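Local coordinates for RNA pseudouridylate synthase domain-containing protein 4 (Homo sapiens, PDB 5UBA) that isomerises uridine to pseudouridine in mitochondrial RNAs, including the 16S ribosomal RNA, a modification needed to assemble that RNA into a functional mitochondrial ribosome, at residues A[236-241]-A[284-289]; A[115-120]-A[211-216]; A[36-41]-A[89-94]. One frame throughout, in Å; residues are numbered along the deposited sequence. Where two conformers were deposited one is given.

Contact 1: A[236-241]-A[284-289]; sequences KKLGLE and HRLRLE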
loop_
_atom_site.group_PDB
_atom_site.type_symbol
_atom_site.label_atom_id
_atom_site.label_comp_id
_atom_site.label_asym_id
_atom_site.label_seq_id
_atom_site.Cartn_x
_atom_site.Cartn_y
_atom_site.Cartn_z
ATOM N N LYS A 236 -18.231 16.555 -5.921
ATOM C CA LYS A 236 -18.109 17.786 -6.688
ATOM C C LYS A 236 -16.649 18.217 -6.854
ATOM O O LYS A 236 -16.236 18.595 -7.946
ATOM C CB LYS A 236 -18.943 18.897 -6.034
ATOM C CG LYS A 236 -19.005 20.190 -6.822
ATOM C CD LYS A 236 -20.117 21.083 -6.278
ATOM C CE LYS A 236 -19.627 22.499 -6.034
ATOM N NZ LYS A 236 -19.119 23.163 -7.267
ATOM N N LYS A 237 -15.858 18.123 -5.784
ATOM C CA LYS A 237 -14.409 18.385 -5.880
ATOM C C LYS A 237 -13.722 17.459 -6.894
ATOM O O LYS A 237 -12.946 17.916 -7.732
ATOM C CB LYS A 237 -13.754 18.266 -4.506
ATOM C CG LYS A 237 -14.056 19.414 -3.558
ATOM C CD LYS A 237 -13.559 19.077 -2.160
ATOM C CE LYS A 237 -13.713 20.230 -1.193
ATOM N NZ LYS A 237 -13.756 19.701 0.197
ATOM N N LEU A 238 -14.078 16.183 -6.839
ATOM C CA LEU A 238 -13.498 15.198 -7.748
ATOM C C LEU A 238 -14.014 15.284 -9.171
ATOM O O LEU A 238 -13.398 14.707 -10.055
ATOM C CB LEU A 238 -13.705 13.777 -7.230
ATOM C CG LEU A 238 -13.007 13.426 -5.916
ATOM C CD1 LEU A 238 -13.415 12.049 -5.502
ATOM C CD2 LEU A 238 -11.501 13.499 -6.068
ATOM N N GLY A 239 -15.137 15.976 -9.394
ATOM C CA GLY A 239 -15.744 16.080 -10.711
ATOM C C GLY A 239 -16.454 14.829 -11.173
ATOM O O GLY A 239 -16.495 14.562 -12.387
ATOM N N LEU A 240 -17.030 14.082 -10.233
ATOM C CA LEU A 240 -17.642 12.777 -10.499
ATOM C C LEU A 240 -19.085 12.733 -10.066
ATOM O O LEU A 240 -19.457 13.395 -9.102
ATOM C CB LEU A 240 -16.879 11.666 -9.754
ATOM C CG LEU A 240 -15.475 11.353 -10.263
ATOM C CD1 LEU A 240 -14.751 10.425 -9.289
ATOM C CD2 LEU A 240 -15.542 10.717 -11.646
ATOM N N GLU A 241 -19.906 11.941 -10.769
ATOM C CA GLU A 241 -21.245 11.595 -10.287
ATOM C C GLU A 241 -21.140 10.350 -9.418
ATOM O O GLU A 241 -20.205 9.538 -9.597
ATOM C CB GLU A 241 -22.205 11.375 -11.473
ATOM C CG GLU A 241 -22.076 12.433 -12.565
ATOM N N HIS A 284 -4.936 17.377 -5.628
ATOM C CA HIS A 284 -5.228 18.727 -6.072
ATOM C C HIS A 284 -6.725 18.991 -6.032
ATOM O O HIS A 284 -7.167 20.061 -5.549
ATOM C CB HIS A 284 -4.749 18.936 -7.504
ATOM C CG HIS A 284 -5.046 20.306 -8.023
ATOM N ND1 HIS A 284 -6.061 20.555 -8.924
ATOM C CD2 HIS A 284 -4.500 21.506 -7.722
ATOM C CE1 HIS A 284 -6.101 21.851 -9.181
ATOM N NE2 HIS A 284 -5.171 22.451 -8.460
ATOM N N ARG A 285 -7.518 18.050 -6.528
ATOM C CA ARG A 285 -8.976 18.229 -6.571
ATOM C C ARG A 285 -9.575 18.344 -5.182
ATOM O O ARG A 285 -10.540 19.093 -4.966
ATOM C CB ARG A 285 -9.668 17.089 -7.329
ATOM C CG ARG A 285 -9.347 16.983 -8.814
ATOM C CD ARG A 285 -9.497 18.280 -9.547
ATOM N NE ARG A 285 -10.792 18.904 -9.295
ATOM C CZ ARG A 285 -11.108 20.130 -9.716
ATOM N NH1 ARG A 285 -12.306 20.635 -9.438
ATOM N NH2 ARG A 285 -10.228 20.854 -10.403
ATOM N N LEU A 286 -9.021 17.591 -4.233
ATOM C CA LEU A 286 -9.523 17.564 -2.875
ATOM C C LEU A 286 -8.958 18.698 -2.010
ATOM O O LEU A 286 -9.328 18.802 -0.850
ATOM C CB LEU A 286 -9.216 16.206 -2.225
ATOM C CG LEU A 286 -10.016 15.061 -2.821
ATOM C CD1 LEU A 286 -9.448 13.736 -2.338
ATOM C CD2 LEU A 286 -11.489 15.149 -2.502
ATOM N N ARG A 287 -8.100 19.535 -2.577
ATOM C CA ARG A 287 -7.501 20.710 -1.917
ATOM C C ARG A 287 -6.567 20.351 -0.795
ATOM O O ARG A 287 -6.443 21.077 0.186
ATOM C CB ARG A 287 -8.568 21.700 -1.471
ATOM C CG ARG A 287 -9.517 22.027 -2.613
ATOM C CD ARG A 287 -10.662 22.877 -2.156
ATOM N NE ARG A 287 -11.600 23.076 -3.264
ATOM C CZ ARG A 287 -12.699 23.826 -3.199
ATOM N NH1 ARG A 287 -13.493 23.917 -4.262
ATOM N NH2 ARG A 287 -13.026 24.463 -2.063
ATOM N N LEU A 288 -5.906 19.207 -0.975
ATOM C CA LEU A 288 -4.848 18.745 -0.085
ATOM C C LEU A 288 -3.518 19.199 -0.631
ATOM O O LEU A 288 -3.375 19.411 -1.830
ATOM C CB LEU A 288 -4.893 17.223 0.023
ATOM C CG LEU A 288 -6.175 16.695 0.674
ATOM C CD1 LEU A 288 -6.331 15.183 0.499
ATOM C CD2 LEU A 288 -6.242 17.055 2.152
ATOM N N GLU A 289 -2.563 19.397 0.262
ATOM C CA GLU A 289 -1.253 19.892 -0.080
ATOM C C GLU A 289 -0.202 18.816 0.145
ATOM O O GLU A 289 -0.325 17.986 1.041
ATOM C CB GLU A 289 -0.920 21.091 0.807
ATOM C CG GLU A 289 -1.954 22.210 0.730
ATOM C CD GLU A 289 -1.492 23.490 1.411
ATOM O OE1 GLU A 289 -1.964 23.796 2.536
ATOM O OE2 GLU A 289 -0.647 24.192 0.822
HETATM O O HOH W 1 -11.395 17.823 0.659
#
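Arg285 holds the carbonyl O of Lys237 side-on, with two nitrogens on one acceptor. The main bond, from NE of Arg285 to O of Lys237, is 2.8 Å long and nearly linear at the hydrogen (163°); NH1 of Arg285 adds a longer, more bent one to the same O at 3.3 Å. The oxygen lies at the guanidinium edge within a few degrees of its plane, and bends at chi2 and chi3 (-50° and -51°) fold the arginine back to bring that edge there. With an alanine in place of Arg285, the Lys237 carbonyl, at the C-terminal end of helix 232-238, is likely to lose both guanidinium donors. The contact thus joins two helix ends: Gly239, at positive phi, is the C-prime residue of a Schellman motif closing helix 232-238, and Arg287 closes helix 277-285 likewise. A water adds a second polar link, accepting from NZ of Lys237 at 3.1 Å and donating to O of Leu286 at 2.7 Å. Among the apolar contacts, Leu238 CD2 reaches Leu286 CG at 3.9 Å. The extended Lys237 chain crosses Arg287 at about a right angle, its CE over one guanidinium face, offset toward the rim.

Contact 2: A[115-120]-A[211-216]; sequences YWAITV and CPILGD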
loop_
_atom_site.group_PDB
_atom_site.type_symbol
_atom_site.label_atom_id
_atom_site.label_comp_id
_atom_site.label_asym_id
_atom_site.label_seq_id
_atom_site.Cartn_x
_atom_site.Cartn_y
_atom_site.Cartn_z
ATOM N N TYR A 115 3.955 4.659 3.748
ATOM C CA TYR A 115 2.933 4.700 2.721
ATOM C C TYR A 115 2.213 6.012 2.823
ATOM O O TYR A 115 2.117 6.586 3.901
ATOM C CB TYR A 115 1.936 3.578 2.882
ATOM C CG TYR A 115 2.463 2.196 2.621
ATOM C CD1 TYR A 115 3.309 1.590 3.527
ATOM C CD2 TYR A 115 2.027 1.475 1.512
ATOM C CE1 TYR A 115 3.774 0.303 3.316
ATOM C CE2 TYR A 115 2.490 0.193 1.281
ATOM C CZ TYR A 115 3.335 -0.386 2.200
ATOM O OH TYR A 115 3.793 -1.678 1.978
ATOM N N TRP A 116 1.721 6.494 1.701
ATOM C CA TRP A 116 0.846 7.664 1.675
ATOM C C TRP A 116 -0.507 7.223 1.170
ATOM O O TRP A 116 -0.616 6.476 0.183
ATOM C CB TRP A 116 1.407 8.746 0.766
ATOM C CG TRP A 116 2.545 9.538 1.361
ATOM C CD1 TRP A 116 3.254 9.289 2.512
ATOM C CD2 TRP A 116 3.092 10.727 0.815
ATOM N NE1 TRP A 116 4.223 10.257 2.696
ATOM C CE2 TRP A 116 4.147 11.147 1.660
ATOM C CE3 TRP A 116 2.795 11.481 -0.321
ATOM C CZ2 TRP A 116 4.896 12.289 1.405
ATOM C CZ3 TRP A 116 3.543 12.633 -0.566
ATOM C CH2 TRP A 116 4.564 13.029 0.296
ATOM N N ALA A 117 -1.568 7.725 1.819
ATOM C CA ALA A 117 -2.935 7.437 1.428
ATOM C C ALA A 117 -3.774 8.689 1.512
ATOM O O ALA A 117 -3.527 9.559 2.339
ATOM C CB ALA A 117 -3.546 6.377 2.307
ATOM N N ILE A 118 -4.770 8.777 0.647
ATOM C CA ILE A 118 -5.841 9.767 0.827
ATOM C C ILE A 118 -6.978 9.068 1.500
ATOM O O ILE A 118 -7.399 7.989 1.075
ATOM C CB ILE A 118 -6.325 10.343 -0.507
ATOM C CG1 ILE A 118 -5.181 11.068 -1.198
ATOM C CG2 ILE A 118 -7.528 11.284 -0.263
ATOM C CD1 ILE A 118 -5.591 11.684 -2.527
ATOM N N THR A 119 -7.491 9.686 2.563
ATOM C CA THR A 119 -8.594 9.140 3.330
ATOM C C THR A 119 -9.802 10.019 3.204
ATOM O O THR A 119 -9.703 11.226 3.012
ATOM C CB THR A 119 -8.266 8.935 4.832
ATOM O OG1 THR A 119 -7.941 10.190 5.439
ATOM C CG2 THR A 119 -7.083 7.985 4.983
ATOM N N VAL A 120 -10.933 9.358 3.283
ATOM C CA VAL A 120 -12.233 9.980 3.406
ATOM C C VAL A 120 -12.363 10.232 4.924
ATOM O O VAL A 120 -12.164 9.318 5.723
ATOM C CB VAL A 120 -13.312 9.001 2.900
ATOM C CG1 VAL A 120 -14.714 9.552 3.140
ATOM C CG2 VAL A 120 -13.066 8.651 1.436
ATOM N N CYS A 211 -11.816 6.167 8.761
ATOM C CA CYS A 211 -11.260 6.996 7.711
ATOM C C CYS A 211 -10.786 6.098 6.580
ATOM O O CYS A 211 -9.582 5.968 6.359
ATOM C CB CYS A 211 -10.111 7.863 8.216
ATOM S SG CYS A 211 -10.585 9.104 9.459
ATOM N N PRO A 212 -11.730 5.490 5.847
ATOM C CA PRO A 212 -11.274 4.578 4.791
ATOM C C PRO A 212 -10.499 5.299 3.707
ATOM O O PRO A 212 -10.710 6.477 3.417
ATOM C CB PRO A 212 -12.558 3.984 4.227
ATOM C CG PRO A 212 -13.609 4.979 4.570
ATOM C CD PRO A 212 -13.191 5.658 5.845
ATOM N N ILE A 213 -9.584 4.570 3.089
ATOM C CA ILE A 213 -8.848 5.135 1.969
ATOM C C ILE A 213 -9.797 5.420 0.808
ATOM O O ILE A 213 -10.725 4.634 0.554
ATOM C CB ILE A 213 -7.728 4.156 1.556
ATOM C CG1 ILE A 213 -6.741 3.967 2.720
ATOM C CG2 ILE A 213 -7.004 4.624 0.308
ATOM C CD1 ILE A 213 -5.634 3.003 2.419
ATOM N N LEU A 214 -9.544 6.523 0.103
ATOM C CA LEU A 214 -10.293 6.891 -1.085
ATOM C C LEU A 214 -10.189 5.754 -2.107
ATOM O O LEU A 214 -9.078 5.308 -2.420
ATOM C CB LEU A 214 -9.754 8.173 -1.702
ATOM C CG LEU A 214 -10.444 8.677 -2.973
ATOM C CD1 LEU A 214 -11.905 9.029 -2.738
ATOM C CD2 LEU A 214 -9.697 9.887 -3.496
ATOM N N GLY A 215 -11.331 5.270 -2.580
ATOM C CA GLY A 215 -11.347 4.164 -3.515
ATOM C C GLY A 215 -11.419 2.804 -2.893
ATOM O O GLY A 215 -11.432 1.833 -3.607
ATOM N N ASP A 216 -11.462 2.719 -1.558
ATOM C CA ASP A 216 -11.516 1.425 -0.903
ATOM C C ASP A 216 -12.960 0.927 -0.798
ATOM O O ASP A 216 -13.568 0.978 0.258
ATOM C CB ASP A 216 -10.844 1.444 0.475
ATOM C CG ASP A 216 -10.496 0.059 0.944
ATOM O OD1 ASP A 216 -11.061 -0.932 0.413
ATOM O OD2 ASP A 216 -9.590 -0.064 1.799
#
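The backbone N of Leu214 donates to O of Ile118 over 2.8 Å, almost straight at the hydrogen (172°) although the donor is tilted 27° from the carbonyl plane. The same O of Ile118 also receives a CA-H...O contact from Ile213 CA at 3.3 Å. Two residues further along the strand, N of Val120 donates to O of Pro212 at 2.9 Å, equally straight at the hydrogen. These two bonds flank Thr119 and Ile213 and define a single beta bridge, the loop 211-216 crossing the end of strand 112-120 rather than running on as a strand: their touching parts lie 108° apart in direction. The loop then reverses in a type II turn from Ile213 to Asp216, with Gly215 at positive phi. In this pseudouridine synthase fold the bridge ties the loop after helix 200-209 to the central mixed sheet. Side chains pack around it. Ile118 and Leu214 lie side by side, pointing the same way, and the branch that touches is CG2 of Ile118, anti to the backbone N, at 4.1 Å from Leu214 CB. Ala117 CB meets the CD1 end of Ile213 at 4.0 Å, while Thr119 turns its methyl CG2 to Cys211 O at 3.5 Å and its hydroxyl bonds to His121 O.

Contact 3: A[36-41]-A[89-94]; sequences LVVINK and VMVLAW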
loop_
_atom_site.group_PDB
_atom_site.type_symbol
_atom_site.label_atom_id
_atom_site.label_comp_id
_atom_site.label_asym_id
_atom_site.label_seq_id
_atom_site.Cartn_x
_atom_site.Cartn_y
_atom_site.Cartn_z
ATOM N N LEU A 36 20.723 -4.633 -6.181
ATOM C CA LEU A 36 19.271 -4.389 -6.247
ATOM C C LEU A 36 18.841 -3.671 -7.512
ATOM O O LEU A 36 19.579 -2.861 -8.076
ATOM C CB LEU A 36 18.816 -3.533 -5.063
ATOM C CG LEU A 36 19.237 -3.942 -3.658
ATOM C CD1 LEU A 36 18.693 -2.908 -2.675
ATOM C CD2 LEU A 36 18.688 -5.307 -3.324
ATOM N N VAL A 37 17.612 -3.968 -7.920
ATOM C CA VAL A 37 16.869 -3.160 -8.890
ATOM C C VAL A 37 15.581 -2.742 -8.189
ATOM O O VAL A 37 14.789 -3.594 -7.802
ATOM C CB VAL A 37 16.522 -3.949 -10.162
ATOM C CG1 VAL A 37 15.721 -3.073 -11.124
ATOM C CG2 VAL A 37 17.800 -4.433 -10.849
ATOM N N VAL A 38 15.374 -1.435 -8.055
ATOM C CA VAL A 38 14.187 -0.934 -7.351
ATOM C C VAL A 38 13.251 -0.340 -8.390
ATOM O O VAL A 38 13.636 0.608 -9.078
ATOM C CB VAL A 38 14.538 0.098 -6.270
ATOM C CG1 VAL A 38 13.277 0.469 -5.491
ATOM C CG2 VAL A 38 15.627 -0.455 -5.363
ATOM N N ILE A 39 12.049 -0.892 -8.471
ATOM C CA ILE A 39 11.038 -0.460 -9.437
ATOM C C ILE A 39 9.917 0.329 -8.758
ATOM O O ILE A 39 9.782 0.348 -7.532
ATOM C CB ILE A 39 10.452 -1.634 -10.240
ATOM C CG1 ILE A 39 9.705 -2.605 -9.351
ATOM C CG2 ILE A 39 11.547 -2.344 -11.023
ATOM C CD1 ILE A 39 8.943 -3.660 -10.107
ATOM N N ASN A 40 9.118 0.966 -9.603
ATOM C CA ASN A 40 7.903 1.643 -9.231
ATOM C C ASN A 40 6.748 0.787 -9.731
ATOM O O ASN A 40 6.439 0.751 -10.952
ATOM C CB ASN A 40 7.913 3.039 -9.842
ATOM C CG ASN A 40 6.626 3.790 -9.613
ATOM O OD1 ASN A 40 5.706 3.283 -8.992
ATOM N ND2 ASN A 40 6.565 5.019 -10.122
ATOM N N LYS A 41 6.132 0.030 -8.828
ATOM C CA LYS A 41 5.109 -0.914 -9.239
ATOM C C LYS A 41 3.858 -0.155 -9.683
ATOM O O LYS A 41 3.364 0.682 -8.943
ATOM C CB LYS A 41 4.727 -1.916 -8.135
ATOM C CG LYS A 41 3.887 -3.081 -8.652
ATOM C CD LYS A 41 3.311 -3.985 -7.582
ATOM C CE LYS A 41 2.102 -3.436 -6.896
ATOM N NZ LYS A 41 0.913 -3.098 -7.762
ATOM N N VAL A 89 7.259 1.826 -4.334
ATOM C CA VAL A 89 8.611 1.264 -4.184
ATOM C C VAL A 89 8.598 -0.248 -4.006
ATOM O O VAL A 89 7.962 -0.791 -3.104
ATOM C CB VAL A 89 9.360 1.874 -2.966
ATOM C CG1 VAL A 89 10.765 1.267 -2.871
ATOM C CG2 VAL A 89 9.496 3.376 -3.072
ATOM N N MET A 90 9.325 -0.932 -4.883
ATOM C CA MET A 90 9.432 -2.391 -4.816
ATOM C C MET A 90 10.864 -2.812 -5.165
ATOM O O MET A 90 11.366 -2.519 -6.256
ATOM C CB MET A 90 8.401 -3.069 -5.722
ATOM C CG MET A 90 8.407 -4.579 -5.614
ATOM S SD MET A 90 7.115 -5.262 -6.655
ATOM C CE MET A 90 7.451 -7.003 -6.427
ATOM N N VAL A 91 11.496 -3.516 -4.223
ATOM C CA VAL A 91 12.888 -3.929 -4.310
ATOM C C VAL A 91 12.992 -5.361 -4.868
ATOM O O VAL A 91 12.333 -6.280 -4.397
ATOM C CB VAL A 91 13.555 -3.904 -2.911
ATOM C CG1 VAL A 91 14.992 -4.374 -2.989
ATOM C CG2 VAL A 91 13.480 -2.521 -2.293
ATOM N N LEU A 92 13.820 -5.489 -5.896
ATOM C CA LEU A 92 14.179 -6.769 -6.491
ATOM C C LEU A 92 15.679 -6.957 -6.325
ATOM O O LEU A 92 16.421 -5.996 -6.224
ATOM C CB LEU A 92 13.859 -6.753 -7.993
ATOM C CG LEU A 92 12.441 -6.370 -8.386
ATOM C CD1 LEU A 92 12.282 -6.278 -9.908
ATOM C CD2 LEU A 92 11.457 -7.355 -7.826
ATOM N N ALA A 93 16.126 -8.220 -6.292
ATOM C CA ALA A 93 17.546 -8.536 -6.169
ATOM C C ALA A 93 18.037 -9.459 -7.273
ATOM O O ALA A 93 17.336 -10.393 -7.650
ATOM C CB ALA A 93 17.825 -9.199 -4.843
ATOM N N TRP A 94 19.258 -9.226 -7.693
ATOM C CA TRP A 94 19.910 -10.089 -8.690
ATOM C C TRP A 94 20.211 -11.505 -8.174
ATOM O O TRP A 94 20.014 -12.484 -8.895
ATOM C CB TRP A 94 21.218 -9.427 -9.123
ATOM C CG TRP A 94 21.013 -8.245 -9.972
ATOM C CD1 TRP A 94 21.299 -6.948 -9.682
ATOM C CD2 TRP A 94 20.476 -8.256 -11.298
ATOM N NE1 TRP A 94 20.954 -6.139 -10.749
ATOM C CE2 TRP A 94 20.439 -6.919 -11.746
ATOM C CE3 TRP A 94 20.000 -9.268 -12.139
ATOM C CZ2 TRP A 94 19.960 -6.564 -13.027
ATOM C CZ3 TRP A 94 19.537 -8.916 -13.412
ATOM C CH2 TRP A 94 19.516 -7.580 -13.826
#
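Ile39 and Met90 pair as neighbours across the strands, their side chains side by side on one face of the sheet, N of Ile39 to O of Met90 measuring 2.8 Å and N of Met90 to O of Ile39 3.0 Å. Val37 and Leu92 form a second hydrogen-bonded antiparallel pair. Followed outward, the Met90 side chain starts with CB 3.9 Å from Ile39 CG1; CG stands anti to the backbone N (chi1 -176°), and the extended chain carries SD to 4.1 Å from Lys41 CD, the side chain also packing on Ile57 of helix 57-69. Lys41 itself takes NZ away to the carbonyl oxygens of Thr86, Lys84 and Leu45. Ile39 CG2 meets Leu92 CD1 at 4.2 Å. On the opposite face Val38 CG1 touches Val89 CG1 at 3.7 Å, and Leu36 CD2 lies against Val91, beneath strands 252-259 and 269-272. At the far end Val37 CG2 approaches the Trp94 indole obliquely, 3.6 Å from NE1. With the N and O of Val37, Leu92, Ile39 and Met90 paired across the strands and hydrocarbon on both faces, these central strands of a four-stranded antiparallel sheet are suited to burial, near the probable catalytic Asp83.

How the contacts relate
Contacts 2 and 3 are buried, whereas contact 1 lies at the surface, its centre about 21 Å from the centre of the chain. Contact 1 joins two helix ends through a charged side chain and a water; contact 2 fixes a loop to the C-terminal end of strand 112-120 by two backbone bonds; contact 3 pairs neighbouring strands along most of their length, burying the largest area, 607 Å² against 391 and 320. Contacts 1 and 2 adjoin directly: the buried Leu286 of contact 1 touches Ile118 and Leu214 of contact 2, its CD1 lying 3.7 Å from Ile118 CG2. Contact 3 belongs to a different sheet, across the chain's centre from contact 2, with nearest atoms about 7 Å apart.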